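Local coordinates for mandelate racemase/muconate lactonizing protein (Alicyclobacillus acidocaldarius LAA1, PDB 3QLD), which belongs to the enolase superfamily, pairing an alpha+beta N-terminal capping domain with a modified TIM-barrel domain, at residues 13-18 with 329-334; 27-32 with 45-50. All coordinates share one frame; numbering follows the deposited sequence.

Interaction 1. Residues 13-18 with 329-334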
loop_
_atom_site.group_PDB
_atom_site.type_symbol
_atom_site.label_atom_id
_atom_site.label_comp_id
_atom_site.label_asym_id
_atom_site.label_seq_id
_atom_site.Cartn_x
_atom_site.Cartn_y
_atom_site.Cartn_z
ATOM N N LEU A 13 17.235 -0.243 18.896
ATOM C CA LEU A 13 17.210 -0.608 20.336
ATOM C C LEU A 13 17.525 -2.103 20.555
ATOM O O LEU A 13 16.833 -2.975 20.031
ATOM C CB LEU A 13 15.839 -0.309 20.978
ATOM C CG LEU A 13 15.390 1.098 21.376
ATOM C CD1 LEU A 13 15.074 1.886 20.121
ATOM C CD2 LEU A 13 14.149 0.993 22.239
ATOM N N PRO A 14 18.542 -2.416 21.355
ATOM C CA PRO A 14 18.738 -3.840 21.594
ATOM C C PRO A 14 17.560 -4.477 22.356
ATOM O O PRO A 14 17.018 -3.899 23.314
ATOM C CB PRO A 14 20.002 -3.888 22.450
ATOM C CG PRO A 14 20.734 -2.656 22.094
ATOM C CD PRO A 14 19.633 -1.621 21.939
ATOM N N LEU A 15 17.191 -5.679 21.904
ATOM C CA LEU A 15 16.128 -6.467 22.525
ATOM C C LEU A 15 16.717 -7.392 23.591
ATOM O O LEU A 15 17.847 -7.853 23.427
ATOM C CB LEU A 15 15.446 -7.283 21.452
ATOM C CG LEU A 15 14.712 -6.476 20.374
ATOM C CD1 LEU A 15 14.577 -7.333 19.148
ATOM C CD2 LEU A 15 13.354 -6.025 20.862
ATOM N N LYS A 16 15.978 -7.663 24.668
ATOM C CA LYS A 16 16.435 -8.620 25.704
ATOM C C LYS A 16 16.874 -9.992 25.111
ATOM O O LYS A 16 17.892 -10.584 25.527
ATOM C CB LYS A 16 15.345 -8.818 26.766
ATOM C CG LYS A 16 15.277 -7.698 27.865
ATOM C CD LYS A 16 15.273 -8.282 29.304
ATOM C CE LYS A 16 14.165 -7.711 30.209
ATOM N NZ LYS A 16 14.517 -6.516 31.059
ATOM N N PHE A 17 16.118 -10.496 24.140
ATOM C CA PHE A 17 16.543 -11.690 23.373
ATOM C C PHE A 17 15.976 -11.549 21.964
ATOM O O PHE A 17 15.114 -10.712 21.753
ATOM C CB PHE A 17 16.022 -12.968 24.055
ATOM C CG PHE A 17 14.545 -12.998 24.219
ATOM C CD1 PHE A 17 13.736 -13.589 23.253
ATOM C CD2 PHE A 17 13.941 -12.431 25.353
ATOM C CE1 PHE A 17 12.341 -13.619 23.389
ATOM C CE2 PHE A 17 12.563 -12.450 25.497
ATOM C CZ PHE A 17 11.749 -13.053 24.489
ATOM N N PRO A 18 16.466 -12.353 20.991
ATOM C CA PRO A 18 15.932 -12.233 19.642
ATOM C C PRO A 18 14.425 -12.444 19.526
ATOM O O PRO A 18 13.897 -13.397 20.060
ATOM C CB PRO A 18 16.714 -13.312 18.874
ATOM C CG PRO A 18 18.058 -13.310 19.542
ATOM C CD PRO A 18 17.695 -13.183 21.014
ATOM N N ARG A 329 9.405 -6.330 29.164
ATOM C CA ARG A 329 9.265 -7.653 28.533
ATOM C C ARG A 329 10.109 -7.677 27.250
ATOM O O ARG A 329 10.495 -8.745 26.734
ATOM C CB ARG A 329 7.791 -8.000 28.231
ATOM C CG ARG A 329 6.930 -8.260 29.514
ATOM C CD ARG A 329 5.874 -9.400 29.340
ATOM N NE ARG A 329 6.398 -10.569 28.611
ATOM C CZ ARG A 329 6.359 -11.842 29.030
ATOM N NH1 ARG A 329 5.800 -12.163 30.199
ATOM N NH2 ARG A 329 6.898 -12.806 28.264
ATOM N N TYR A 330 10.434 -6.480 26.780
ATOM C CA TYR A 330 10.999 -6.314 25.450
ATOM C C TYR A 330 12.430 -5.694 25.469
ATOM O O TYR A 330 13.303 -6.165 24.724
ATOM C CB TYR A 330 10.031 -5.529 24.535
ATOM C CG TYR A 330 8.492 -5.798 24.548
ATOM C CD1 TYR A 330 7.906 -7.018 24.090
ATOM C CD2 TYR A 330 7.612 -4.774 24.928
ATOM C CE1 TYR A 330 6.433 -7.198 24.069
ATOM C CE2 TYR A 330 6.199 -4.937 24.905
ATOM C CZ TYR A 330 5.597 -6.124 24.468
ATOM O OH TYR A 330 4.176 -6.150 24.470
ATOM N N PHE A 331 12.667 -4.685 26.325
ATOM C CA PHE A 331 13.945 -3.928 26.331
ATOM C C PHE A 331 14.637 -3.753 27.690
ATOM O O PHE A 331 14.014 -3.252 28.613
ATOM C CB PHE A 331 13.678 -2.517 25.843
ATOM C CG PHE A 331 13.014 -2.444 24.505
ATOM C CD1 PHE A 331 13.735 -2.712 23.353
ATOM C CD2 PHE A 331 11.676 -2.016 24.387
ATOM C CE1 PHE A 331 13.139 -2.623 22.090
ATOM C CE2 PHE A 331 11.062 -1.909 23.127
ATOM C CZ PHE A 331 11.813 -2.236 21.964
ATOM N N GLU A 332 15.945 -4.055 27.762
ATOM C CA GLU A 332 16.789 -3.681 28.907
ATOM C C GLU A 332 16.675 -2.170 29.181
ATOM O O GLU A 332 16.592 -1.773 30.327
ATOM C CB GLU A 332 18.285 -4.064 28.683
ATOM C CG GLU A 332 19.311 -3.702 29.868
ATOM C CD GLU A 332 20.025 -2.317 29.750
ATOM O OE1 GLU A 332 20.369 -1.861 28.634
ATOM O OE2 GLU A 332 20.261 -1.664 30.789
ATOM N N GLN A 333 16.687 -1.363 28.119
ATOM C CA GLN A 333 16.666 0.078 28.217
ATOM C C GLN A 333 15.811 0.627 27.065
ATOM O O GLN A 333 16.132 0.392 25.887
ATOM C CB GLN A 333 18.098 0.610 28.077
ATOM C CG GLN A 333 18.175 2.114 27.882
ATOM C CD GLN A 333 17.986 2.846 29.181
ATOM O OE1 GLN A 333 18.842 2.749 30.084
ATOM N NE2 GLN A 333 16.861 3.567 29.311
ATOM N N ASP A 334 14.764 1.357 27.439
ATOM C CA ASP A 334 13.766 1.965 26.549
ATOM C C ASP A 334 13.975 3.499 26.505
ATOM O O ASP A 334 14.894 4.017 27.140
ATOM C CB ASP A 334 12.372 1.587 27.110
ATOM C CG ASP A 334 11.233 1.706 26.084
ATOM O OD1 ASP A 334 11.460 2.253 25.016
ATOM O OD2 ASP A 334 10.081 1.286 26.387
HETATM O O HOH W 1 17.432 -5.226 25.622
#
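L13 lays its CD2 methyl over one face of the F331 ring, 3.9 Å from the ring centroid and close to the ring normal, a CH-pi contact in which the two side chains cross at about a right angle. Its CB meets the same ring at CE1. The torsions of L13 help: CG stands anti to the carbonyl carbon (chi1 -77°), and with chi2 this swings the CD2 branch over the ring. The opposite face of F331 is covered by CB of its own neighbour Y330. P14 adds its backbone O, which lies in the ring plane and meets the edge at CD1 of F331, 3.5 Å away. A water molecule donates to that same P14 O and in turn accepts the N-H of E332, bridging the two backbones. Next, L15 brings CD2 obliquely to F331 CE1 at 3.6 Å, while its CA makes a CA-H...O contact with Y330 O. The direct hydrogen bond follows at K16, whose N donates to Y330 O over 3.1 Å; the N-H points almost straight at the oxygen, although the donor is tilted 32° from the carbonyl plane. The K16 side chain then passes alongside the loop, CG lying 3.7 Å from E332 N. Here the C-terminal end of strand 3-15 of the N-terminal domain meets the barrel domain's loop 329-334, and K29 of strand 25-38 also touches F331. The chemistry thus divides in two: an aromatic ring lodged among aliphatic groups supplies the apolar grip, while one direct and one water-bridged backbone link tie the loop's backbone to the end of the strand.

Interaction 2. Residues 27-32 with 45-50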
loop_
_atom_site.group_PDB
_atom_site.type_symbol
_atom_site.label_atom_id
_atom_site.label_comp_id
_atom_site.label_asym_id
_atom_site.label_seq_id
_atom_site.Cartn_x
_atom_site.Cartn_y
_atom_site.Cartn_z
ATOM N N ARG A 27 17.977 -9.293 16.536
ATOM C CA ARG A 27 18.586 -8.816 17.767
ATOM C C ARG A 27 18.092 -7.470 18.225
ATOM O O ARG A 27 18.118 -7.209 19.411
ATOM C CB ARG A 27 20.111 -8.591 17.564
ATOM C CG ARG A 27 21.068 -9.793 17.578
ATOM C CD ARG A 27 22.276 -9.495 18.503
ATOM N NE ARG A 27 21.995 -9.964 19.877
ATOM C CZ ARG A 27 21.473 -9.250 20.889
ATOM N NH1 ARG A 27 21.148 -7.960 20.752
ATOM N NH2 ARG A 27 21.274 -9.838 22.072
ATOM N N GLU A 28 17.750 -6.584 17.279
ATOM C CA GLU A 28 17.526 -5.142 17.575
ATOM C C GLU A 28 16.257 -4.625 16.908
ATOM O O GLU A 28 15.957 -5.027 15.773
ATOM C CB GLU A 28 18.712 -4.247 17.177
ATOM C CG GLU A 28 20.109 -4.695 17.710
ATOM C CD GLU A 28 20.994 -3.573 18.333
ATOM O OE1 GLU A 28 21.746 -3.910 19.268
ATOM O OE2 GLU A 28 20.997 -2.384 17.913
ATOM N N LYS A 29 15.544 -3.731 17.606
ATOM C CA LYS A 29 14.332 -3.082 17.093
ATOM C C LYS A 29 14.659 -1.734 16.487
ATOM O O LYS A 29 15.147 -0.833 17.189
ATOM C CB LYS A 29 13.268 -2.888 18.206
ATOM C CG LYS A 29 11.933 -2.163 17.773
ATOM C CD LYS A 29 11.081 -3.084 16.860
ATOM C CE LYS A 29 9.695 -2.492 16.503
ATOM N NZ LYS A 29 9.783 -1.041 16.175
ATOM N N GLN A 30 14.413 -1.599 15.192
ATOM C CA GLN A 30 14.541 -0.308 14.539
ATOM C C GLN A 30 13.252 0.464 14.707
ATOM O O GLN A 30 12.128 -0.071 14.627
ATOM C CB GLN A 30 14.852 -0.411 13.051
ATOM C CG GLN A 30 16.186 -1.137 12.744
ATOM C CD GLN A 30 16.463 -1.130 11.234
ATOM O OE1 GLN A 30 16.464 -0.077 10.577
ATOM N NE2 GLN A 30 16.655 -2.310 10.680
ATOM N N ALA A 31 13.401 1.743 14.951
ATOM C CA ALA A 31 12.250 2.579 15.177
ATOM C C ALA A 31 12.525 3.967 14.661
ATOM O O ALA A 31 13.701 4.365 14.588
ATOM C CB ALA A 31 11.940 2.593 16.713
ATOM N N ILE A 32 11.487 4.737 14.319
ATOM C CA ILE A 32 11.680 6.173 13.927
ATOM C C ILE A 32 10.858 7.033 14.891
ATOM O O ILE A 32 9.601 6.785 15.034
ATOM C CB ILE A 32 11.187 6.456 12.493
ATOM C CG1 ILE A 32 12.087 5.783 11.439
ATOM C CG2 ILE A 32 11.232 7.972 12.185
ATOM C CD1 ILE A 32 11.457 5.946 9.985
ATOM N N TRP A 45 6.210 14.436 20.521
ATOM C CA TRP A 45 6.857 13.213 19.995
ATOM C C TRP A 45 5.846 12.173 19.510
ATOM O O TRP A 45 4.703 12.126 20.015
ATOM C CB TRP A 45 7.691 12.519 21.082
ATOM C CG TRP A 45 8.868 13.365 21.531
ATOM C CD1 TRP A 45 8.815 14.555 22.207
ATOM C CD2 TRP A 45 10.249 13.075 21.326
ATOM N NE1 TRP A 45 10.091 15.032 22.421
ATOM C CE2 TRP A 45 10.993 14.147 21.893
ATOM C CE3 TRP A 45 10.944 12.022 20.688
ATOM C CZ2 TRP A 45 12.396 14.180 21.888
ATOM C CZ3 TRP A 45 12.344 12.055 20.691
ATOM C CH2 TRP A 45 13.056 13.124 21.291
ATOM N N SER A 46 6.285 11.294 18.602
ATOM C CA SER A 46 5.484 10.123 18.189
ATOM C C SER A 46 6.408 9.100 17.621
ATOM O O SER A 46 7.589 9.395 17.409
ATOM C CB SER A 46 4.514 10.493 17.088
ATOM O OG SER A 46 5.236 10.847 15.929
ATOM N N GLU A 47 5.864 7.900 17.359
ATOM C CA GLU A 47 6.718 6.826 16.833
ATOM C C GLU A 47 6.129 6.373 15.535
ATOM O O GLU A 47 4.911 6.162 15.458
ATOM C CB GLU A 47 6.797 5.636 17.780
ATOM C CG GLU A 47 7.600 4.473 17.229
ATOM C CD GLU A 47 7.838 3.397 18.296
ATOM O OE1 GLU A 47 7.642 3.689 19.486
ATOM O OE2 GLU A 47 8.217 2.257 17.977
ATOM N N CYS A 48 6.950 6.298 14.484
ATOM C CA CYS A 48 6.471 5.599 13.243
ATOM C C CYS A 48 6.608 4.067 13.453
ATOM O O CYS A 48 7.706 3.614 13.742
ATOM C CB CYS A 48 7.272 6.125 12.042
ATOM S SG CYS A 48 6.725 5.250 10.509
ATOM N N VAL A 49 5.501 3.301 13.410
ATOM C CA VAL A 49 5.542 1.923 13.813
ATOM C C VAL A 49 5.929 0.957 12.698
ATOM O O VAL A 49 5.867 -0.268 12.895
ATOM C CB VAL A 49 4.145 1.422 14.392
ATOM C CG1 VAL A 49 3.786 2.187 15.723
ATOM C CG2 VAL A 49 3.042 1.591 13.413
ATOM N N ALA A 50 6.265 1.486 11.530
ATOM C CA ALA A 50 6.753 0.598 10.432
ATOM C C ALA A 50 7.876 -0.343 10.908
ATOM O O ALA A 50 8.883 0.127 11.515
ATOM C CB ALA A 50 7.229 1.437 9.214
#
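I32 sets its CB against CB of C48 at 4.0 Å, the apolar overlap of a beta hairpin whose arms, strands 25-38 and 43-48, belong to the antiparallel sheet of the N-terminal capping domain. The short segments 28-32 and 45-48 diverge strongly from antiparallel, at 130°, and a single backbone hydrogen bond joins them, from C48 to I32; further on, S46 bonds through its backbone to V34. Both I32 and C48 are covered by helix 61-80, with W65 on I32 and A64 on C48, so this side of the sheet is buried against helices. E47 goes another way. With CG anti to the backbone N (chi1 176°) and the chain extended beyond it, the carboxylate reaches across to the neighbouring strand until OE2 lies 3.9 Å from CB of A31. K29 approaches from the opposite direction, but its NZ stops 4.1 Å from E47 OE2, too far for a salt bridge, and donates instead to the backbone O of Q30. The carboxylate finds firmer partners in the barrel domain, where OE1 accepts from T302 OG1 and G305 N. Between the strands, C48 N donates to I32 O over 2.8 Å, nearly along the C=O axis, and the same oxygen also receives a CA-H...O contact from CA of E47 at 3.4 Å.

Interactions 1 and 2 illustrate how one strand can join two contacts: their centres lie 13 Å apart, and strand 25-38 pairs with both strand 3-15 and strand 43-48. The join is direct, with L13 N 2.8 Å from K29 O and L15 N 3.1 Å from R27 O, both probable backbone hydrogen bonds. K29 belongs to both neighbourhoods, touching F331 of interaction 1 while its NZ lies near E47 of interaction 2. T302 of the barrel domain likewise touches L13, A31 and D334 and bonds to E47. Interaction 1 therefore crosses the domain boundary, whereas interaction 2 lies within the capping domain and reaches the barrel through E47.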